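Local coordinates for protein CysE, serine acetyltransferase (PDB 4HZD) that probably transfers an acetyl group from acetyl-coenzyme A to L-serine, giving O-acetylserine in cysteine biosynthesis, at residues R159-V173 against A178-L192. Numbering follows the deposited sequence.
With COA (coenzyme A), chain C.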
loop_
_atom_site.group_PDB
_atom_site.type_symbol
_atom_site.label_atom_id
_atom_site.label_comp_id
_atom_site.label_asym_id
_atom_site.label_seq_id
_atom_site.Cartn_x
_atom_site.Cartn_y
_atom_site.Cartn_z
ATOM N N ARG A 159 -1.413 31.974 -12.142
ATOM C CA ARG A 159 -2.668 31.938 -12.898
ATOM C C ARG A 159 -2.443 31.314 -14.268
ATOM O O ARG A 159 -1.568 31.767 -15.017
ATOM C CB ARG A 159 -3.295 33.337 -12.991
ATOM C CG ARG A 159 -3.690 33.851 -11.626
ATOM C CD ARG A 159 -4.903 34.753 -11.645
ATOM N NE ARG A 159 -4.626 36.176 -11.828
ATOM C CZ ARG A 159 -3.484 36.812 -11.568
ATOM N NH1 ARG A 159 -2.424 36.174 -11.078
ATOM N NH2 ARG A 159 -3.415 38.119 -11.801
ATOM N N LEU A 160 -3.173 30.239 -14.559
ATOM C CA LEU A 160 -3.009 29.520 -15.832
ATOM C C LEU A 160 -4.293 29.494 -16.649
ATOM O O LEU A 160 -5.349 29.067 -16.153
ATOM C CB LEU A 160 -2.533 28.082 -15.618
ATOM C CG LEU A 160 -1.268 27.795 -14.799
ATOM C CD1 LEU A 160 -1.059 26.288 -14.670
ATOM C CD2 LEU A 160 -0.051 28.437 -15.454
ATOM N N GLY A 161 -4.187 29.911 -17.910
ATOM C CA GLY A 161 -5.351 29.976 -18.794
ATOM C C GLY A 161 -5.772 28.606 -19.288
ATOM O O GLY A 161 -5.206 27.581 -18.908
ATOM N N SER A 162 -6.758 28.583 -20.172
ATOM C CA SER A 162 -7.215 27.322 -20.737
ATOM C C SER A 162 -6.534 27.028 -22.066
ATOM O O SER A 162 -5.790 27.877 -22.608
ATOM C CB SER A 162 -8.721 27.362 -20.929
ATOM O OG SER A 162 -9.015 28.317 -21.906
ATOM N N GLY A 163 -6.799 25.833 -22.609
ATOM C CA GLY A 163 -6.064 25.363 -23.781
ATOM C C GLY A 163 -4.554 25.410 -23.562
ATOM O O GLY A 163 -3.774 25.771 -24.455
ATOM N N LEU A 164 -4.132 25.087 -22.349
ATOM C CA LEU A 164 -2.694 25.015 -22.062
ATOM C C LEU A 164 -2.150 23.635 -22.394
ATOM O O LEU A 164 -2.725 22.627 -21.989
ATOM C CB LEU A 164 -2.451 25.351 -20.601
ATOM C CG LEU A 164 -1.008 25.323 -20.061
ATOM C CD1 LEU A 164 -0.106 26.313 -20.807
ATOM C CD2 LEU A 164 -1.066 25.647 -18.568
ATOM N N PHE A 165 -1.068 23.607 -23.163
ATOM C CA PHE A 165 -0.346 22.391 -23.467
ATOM C C PHE A 165 1.029 22.375 -22.778
ATOM O O PHE A 165 1.901 23.218 -23.072
ATOM C CB PHE A 165 -0.262 22.250 -24.981
ATOM C CG PHE A 165 0.514 21.049 -25.454
ATOM C CD1 PHE A 165 0.394 19.816 -24.815
ATOM C CD2 PHE A 165 1.306 21.142 -26.584
ATOM C CE1 PHE A 165 1.099 18.710 -25.277
ATOM C CE2 PHE A 165 2.031 20.044 -27.057
ATOM C CZ PHE A 165 1.924 18.832 -26.406
ATOM N N LEU A 166 1.194 21.434 -21.838
ATOM C CA LEU A 166 2.418 21.259 -21.055
ATOM C C LEU A 166 3.104 19.994 -21.546
ATOM O O LEU A 166 2.807 18.864 -21.086
ATOM C CB LEU A 166 2.060 21.118 -19.570
ATOM C CG LEU A 166 2.700 22.051 -18.566
ATOM C CD1 LEU A 166 2.495 23.524 -18.955
ATOM C CD2 LEU A 166 2.159 21.777 -17.144
ATOM N N ASP A 167 3.977 20.166 -22.523
ATOM C CA ASP A 167 4.434 19.032 -23.305
ATOM C C ASP A 167 5.642 18.454 -22.598
ATOM O O ASP A 167 6.608 19.172 -22.369
ATOM C CB ASP A 167 4.789 19.511 -24.740
ATOM C CG ASP A 167 5.217 18.351 -25.690
ATOM O OD1 ASP A 167 4.975 17.161 -25.389
ATOM O OD2 ASP A 167 5.800 18.651 -26.753
ATOM N N HIS A 168 5.584 17.169 -22.221
ATOM C CA HIS A 168 6.719 16.470 -21.509
ATOM C C HIS A 168 6.809 16.875 -20.060
ATOM O O HIS A 168 6.877 16.006 -19.205
ATOM C CB HIS A 168 8.080 16.632 -22.225
ATOM C CG HIS A 168 8.077 16.146 -23.652
ATOM N ND1 HIS A 168 7.746 14.881 -23.991
ATOM C CD2 HIS A 168 8.365 16.813 -24.860
ATOM C CE1 HIS A 168 7.800 14.732 -25.344
ATOM N NE2 HIS A 168 8.175 15.911 -25.875
ATOM N N ALA A 169 6.743 18.193 -19.802
ATOM C CA ALA A 169 6.590 18.845 -18.475
ATOM C C ALA A 169 7.719 18.766 -17.472
ATOM O O ALA A 169 7.842 19.662 -16.639
ATOM C CB ALA A 169 5.252 18.441 -17.803
ATOM N N THR A 170 8.536 17.720 -17.500
ATOM C CA THR A 170 9.539 17.569 -16.441
ATOM C C THR A 170 10.377 18.850 -16.205
ATOM O O THR A 170 11.042 19.333 -17.113
ATOM C CB THR A 170 10.553 16.470 -16.813
ATOM O OG1 THR A 170 9.868 15.295 -17.269
ATOM C CG2 THR A 170 11.551 16.187 -15.620
ATOM N N GLY A 171 10.390 19.354 -14.970
ATOM C CA GLY A 171 11.322 20.423 -14.578
ATOM C C GLY A 171 10.666 21.805 -14.623
ATOM O O GLY A 171 11.315 22.800 -14.365
ATOM N N LEU A 172 9.384 21.852 -14.980
ATOM C CA LEU A 172 8.648 23.094 -14.956
ATOM C C LEU A 172 8.599 23.736 -13.590
ATOM O O LEU A 172 8.252 23.097 -12.600
ATOM C CB LEU A 172 7.213 22.917 -15.491
ATOM C CG LEU A 172 6.311 24.165 -15.554
ATOM C CD1 LEU A 172 6.772 25.153 -16.632
ATOM C CD2 LEU A 172 4.870 23.762 -15.821
ATOM N N VAL A 173 8.947 25.019 -13.568
ATOM C CA VAL A 173 8.804 25.867 -12.403
ATOM C C VAL A 173 8.037 27.159 -12.782
ATOM O O VAL A 173 8.409 27.907 -13.712
ATOM C CB VAL A 173 10.173 26.228 -11.756
ATOM C CG1 VAL A 173 9.979 27.191 -10.602
ATOM C CG2 VAL A 173 10.949 25.001 -11.276
ATOM N N ALA A 178 3.360 34.637 -11.501
ATOM C CA ALA A 178 3.227 34.355 -12.960
ATOM C C ALA A 178 1.782 34.311 -13.420
ATOM O O ALA A 178 0.864 33.866 -12.673
ATOM C CB ALA A 178 3.915 33.054 -13.339
ATOM N N VAL A 179 1.600 34.763 -14.664
ATOM C CA VAL A 179 0.328 34.694 -15.370
ATOM C C VAL A 179 0.579 34.066 -16.747
ATOM O O VAL A 179 1.450 34.505 -17.495
ATOM C CB VAL A 179 -0.368 36.053 -15.542
ATOM C CG1 VAL A 179 -1.697 35.850 -16.246
ATOM C CG2 VAL A 179 -0.591 36.736 -14.193
ATOM N N VAL A 180 -0.156 32.997 -17.037
ATOM C CA VAL A 180 -0.166 32.419 -18.360
ATOM C C VAL A 180 -1.585 32.540 -18.917
ATOM O O VAL A 180 -2.536 32.053 -18.308
ATOM C CB VAL A 180 0.263 30.924 -18.330
ATOM C CG1 VAL A 180 0.321 30.351 -19.737
ATOM C CG2 VAL A 180 1.592 30.761 -17.636
ATOM N N GLU A 181 -1.723 33.159 -20.085
ATOM C CA GLU A 181 -3.042 33.298 -20.722
ATOM C C GLU A 181 -3.420 32.066 -21.573
ATOM O O GLU A 181 -2.674 31.102 -21.600
ATOM C CB GLU A 181 -3.103 34.612 -21.512
ATOM C CG GLU A 181 -3.026 35.819 -20.593
ATOM C CD GLU A 181 -3.020 37.167 -21.315
ATOM O OE1 GLU A 181 -3.405 37.264 -22.503
ATOM O OE2 GLU A 181 -2.607 38.139 -20.674
ATOM N N ASP A 182 -4.568 32.095 -22.248
ATOM C CA ASP A 182 -5.010 30.950 -23.065
ATOM C C ASP A 182 -4.155 30.581 -24.234
ATOM O O ASP A 182 -3.380 31.393 -24.742
ATOM C CB ASP A 182 -6.442 31.139 -23.577
ATOM C CG ASP A 182 -7.384 31.525 -22.497
ATOM O OD1 ASP A 182 -7.077 31.269 -21.310
ATOM O OD2 ASP A 182 -8.439 32.092 -22.825
ATOM N N ASN A 183 -4.353 29.339 -24.693
ATOM C CA ASN A 183 -3.677 28.756 -25.845
ATOM C C ASN A 183 -2.139 28.865 -25.852
ATOM O O ASN A 183 -1.518 29.168 -26.878
ATOM C CB ASN A 183 -4.286 29.302 -27.145
ATOM C CG ASN A 183 -5.801 29.220 -27.142
ATOM O OD1 ASN A 183 -6.468 30.211 -27.392
ATOM N ND2 ASN A 183 -6.348 28.055 -26.771
ATOM N N VAL A 184 -1.534 28.612 -24.704
ATOM C CA VAL A 184 -0.069 28.572 -24.618
ATOM C C VAL A 184 0.433 27.122 -24.671
ATOM O O VAL A 184 -0.252 26.207 -24.191
ATOM C CB VAL A 184 0.385 29.309 -23.342
ATOM C CG1 VAL A 184 1.887 29.213 -23.121
ATOM C CG2 VAL A 184 -0.019 30.772 -23.467
ATOM N N SER A 185 1.591 26.912 -25.287
ATOM C CA SER A 185 2.290 25.628 -25.203
ATOM C C SER A 185 3.614 25.817 -24.494
ATOM O O SER A 185 4.404 26.723 -24.838
ATOM C CB SER A 185 2.521 25.008 -26.581
ATOM O OG SER A 185 1.272 24.766 -27.207
ATOM N N ILE A 186 3.862 24.982 -23.478
ATOM C CA ILE A 186 5.087 25.066 -22.679
ATOM C C ILE A 186 5.788 23.694 -22.634
ATOM O O ILE A 186 5.163 22.666 -22.347
ATOM C CB ILE A 186 4.819 25.576 -21.235
ATOM C CG1 ILE A 186 4.001 26.888 -21.220
ATOM C CG2 ILE A 186 6.127 25.742 -20.443
ATOM C CD1 ILE A 186 3.719 27.420 -19.830
ATOM N N LEU A 187 7.084 23.671 -22.907
ATOM C CA LEU A 187 7.811 22.406 -22.859
ATOM C C LEU A 187 8.464 22.119 -21.495
ATOM O O LEU A 187 8.311 22.898 -20.583
ATOM C CB LEU A 187 8.759 22.286 -24.075
ATOM C CG LEU A 187 7.844 21.563 -25.103
ATOM C CD1 LEU A 187 7.197 22.485 -26.121
ATOM C CD2 LEU A 187 8.501 20.341 -25.720
ATOM N N HIS A 188 9.133 20.976 -21.353
ATOM C CA HIS A 188 9.902 20.638 -20.125
ATOM C C HIS A 188 11.114 21.542 -19.966
ATOM O O HIS A 188 11.605 22.135 -20.950
ATOM C CB HIS A 188 10.417 19.210 -20.206
ATOM C CG HIS A 188 11.229 18.948 -21.452
ATOM N ND1 HIS A 188 10.669 18.925 -22.681
ATOM C CD2 HIS A 188 12.597 18.718 -21.633
ATOM C CE1 HIS A 188 11.618 18.673 -23.606
ATOM N NE2 HIS A 188 12.807 18.559 -22.964
ATOM N N GLY A 189 11.581 21.633 -18.726
ATOM C CA GLY A 189 12.765 22.418 -18.332
ATOM C C GLY A 189 12.510 23.926 -18.350
ATOM O O GLY A 189 13.442 24.707 -18.373
ATOM N N VAL A 190 11.248 24.320 -18.340
ATOM C CA VAL A 190 10.892 25.748 -18.442
ATOM C C VAL A 190 10.714 26.388 -17.068
ATOM O O VAL A 190 10.074 25.799 -16.179
ATOM C CB VAL A 190 9.675 25.988 -19.344
ATOM C CG1 VAL A 190 9.151 27.421 -19.167
ATOM C CG2 VAL A 190 10.077 25.750 -20.805
ATOM N N THR A 191 11.338 27.556 -16.886
ATOM C CA THR A 191 11.146 28.372 -15.673
ATOM C C THR A 191 10.431 29.672 -16.056
ATOM O O THR A 191 10.900 30.469 -16.929
ATOM C CB THR A 191 12.471 28.722 -14.968
ATOM O OG1 THR A 191 13.192 27.536 -14.616
ATOM C CG2 THR A 191 12.223 29.500 -13.660
ATOM N N LEU A 192 9.295 29.885 -15.415
ATOM C CA LEU A 192 8.699 31.203 -15.346
ATOM C C LEU A 192 8.992 31.728 -13.965
ATOM O O LEU A 192 8.243 31.487 -13.011
ATOM C CB LEU A 192 7.206 31.151 -15.642
ATOM C CG LEU A 192 6.906 30.394 -16.932
ATOM C CD1 LEU A 192 5.390 30.438 -17.117
ATOM C CD2 LEU A 192 7.608 31.036 -18.127
HETATM N N1A COA C . 19.155 28.651 -29.773
HETATM C C2A COA C . 19.984 29.530 -30.376
HETATM N N3A COA C . 19.789 29.990 -31.631
HETATM C C4A COA C . 18.730 29.558 -32.373
HETATM C C5A COA C . 17.788 28.586 -31.793
HETATM C C6A COA C . 18.065 28.140 -30.399
HETATM N N6A COA C . 17.259 27.249 -29.763
HETATM N N7A COA C . 16.856 28.352 -32.746
HETATM C C8A COA C . 17.168 29.106 -33.836
HETATM N N9A COA C . 18.287 29.818 -33.606
HETATM C C1B COA C . 18.981 30.759 -34.527
HETATM C C2B COA C . 19.655 30.036 -35.683
HETATM O O2B COA C . 20.941 29.540 -35.307
HETATM C C3B COA C . 19.738 31.128 -36.732
HETATM O O3B COA C . 20.946 31.898 -36.563
HETATM P P3B COA C . 21.883 32.350 -37.810
HETATM O O7A COA C . 20.879 32.967 -38.767
HETATM O O8A COA C . 22.530 31.070 -38.301
HETATM O O9A COA C . 22.889 33.319 -37.214
HETATM C C4B COA C . 18.499 31.989 -36.460
HETATM O O4B COA C . 18.093 31.717 -35.111
HETATM C C5B COA C . 17.340 31.665 -37.400
HETATM O O5B COA C . 16.936 30.305 -37.206
HETATM P P1A COA C . 15.524 29.729 -37.738
HETATM O O1A COA C . 15.534 28.237 -37.480
HETATM O O2A COA C . 15.294 30.253 -39.143
HETATM O O3A COA C . 14.462 30.452 -36.744
HETATM P P2A COA C . 13.012 29.850 -36.339
HETATM O O4A COA C . 12.482 29.081 -37.524
HETATM O O5A COA C . 12.171 30.959 -35.742
HETATM O O6A COA C . 13.373 28.797 -35.157
HETATM C CBP COA C . 12.521 27.850 -33.028
HETATM C CCP COA C . 12.394 27.934 -34.554
HETATM C CDP COA C . 13.581 28.825 -32.540
HETATM C CEP COA C . 11.161 28.247 -32.444
HETATM C CAP COA C . 12.898 26.390 -32.650
HETATM O OAP COA C . 14.107 25.952 -33.311
HETATM C C9P COA C . 13.047 26.124 -31.162
HETATM O O9P COA C . 14.157 26.031 -30.639
HETATM N N8P COA C . 11.903 25.995 -30.487
HETATM C C7P COA C . 11.710 25.068 -29.394
HETATM C C6P COA C . 11.255 23.686 -29.856
HETATM C C5P COA C . 11.454 22.689 -28.734
HETATM O O5P COA C . 11.762 23.073 -27.614
HETATM N N4P COA C . 11.267 21.400 -29.071
HETATM C C3P COA C . 11.569 20.242 -28.245
HETATM C C2P COA C . 10.841 18.999 -28.751
HETATM S S1P COA C . 10.848 17.739 -27.455
HETATM O O HOH W 1 -2.831 28.380 -21.957
#
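His168 and His188 lie side by side where two successive coils of the left-handed beta-helix meet at the coenzyme A thiol. Their ring planes stand at 83° with centroids 5.3 Å apart, an oblique pair in which His168 CB approaches His188 ND1. NE2 of His168 is 3.6 Å from S1P of coenzyme A, which also lies near the edge of the His188 ring. Each ring is steadied by a hydrogen bond to a second subunit: His168 ND1 with Asp153 of that subunit, and His188 NE2 with Thr191 of that subunit. Leu187 extends alongside Asp167, its CD2 3.3 Å from Asp167 OD2, and also reaches the edge of the His168 ring. Asp167 OD1 lies over the centre of that ring's face.

Inside the coil, Leu164 has CG anti to its backbone N (chi1 179°), which brings CD1 to Val180, Val184 and Ile186. Leu172 crosses Ile186 at about a right angle, with Leu172 CD1 3.9 Å from Ile186 CG2. At a corner, Ser162 N donates to Asp182 OD1 from above the carboxylate plane (2.9 Å), and a water joins Ser162 O, Glu181 O and Val184 N.

Parallel ladders pair strands 159-160, 165-166 and 172-174 with 179-180, 185-186 and 191-193. Helix 116-132 packs on Leu160, Leu164 and Leu166, helix 87-101 on Phe165, and strand 211-212 of the following coil on Leu187 and Val190.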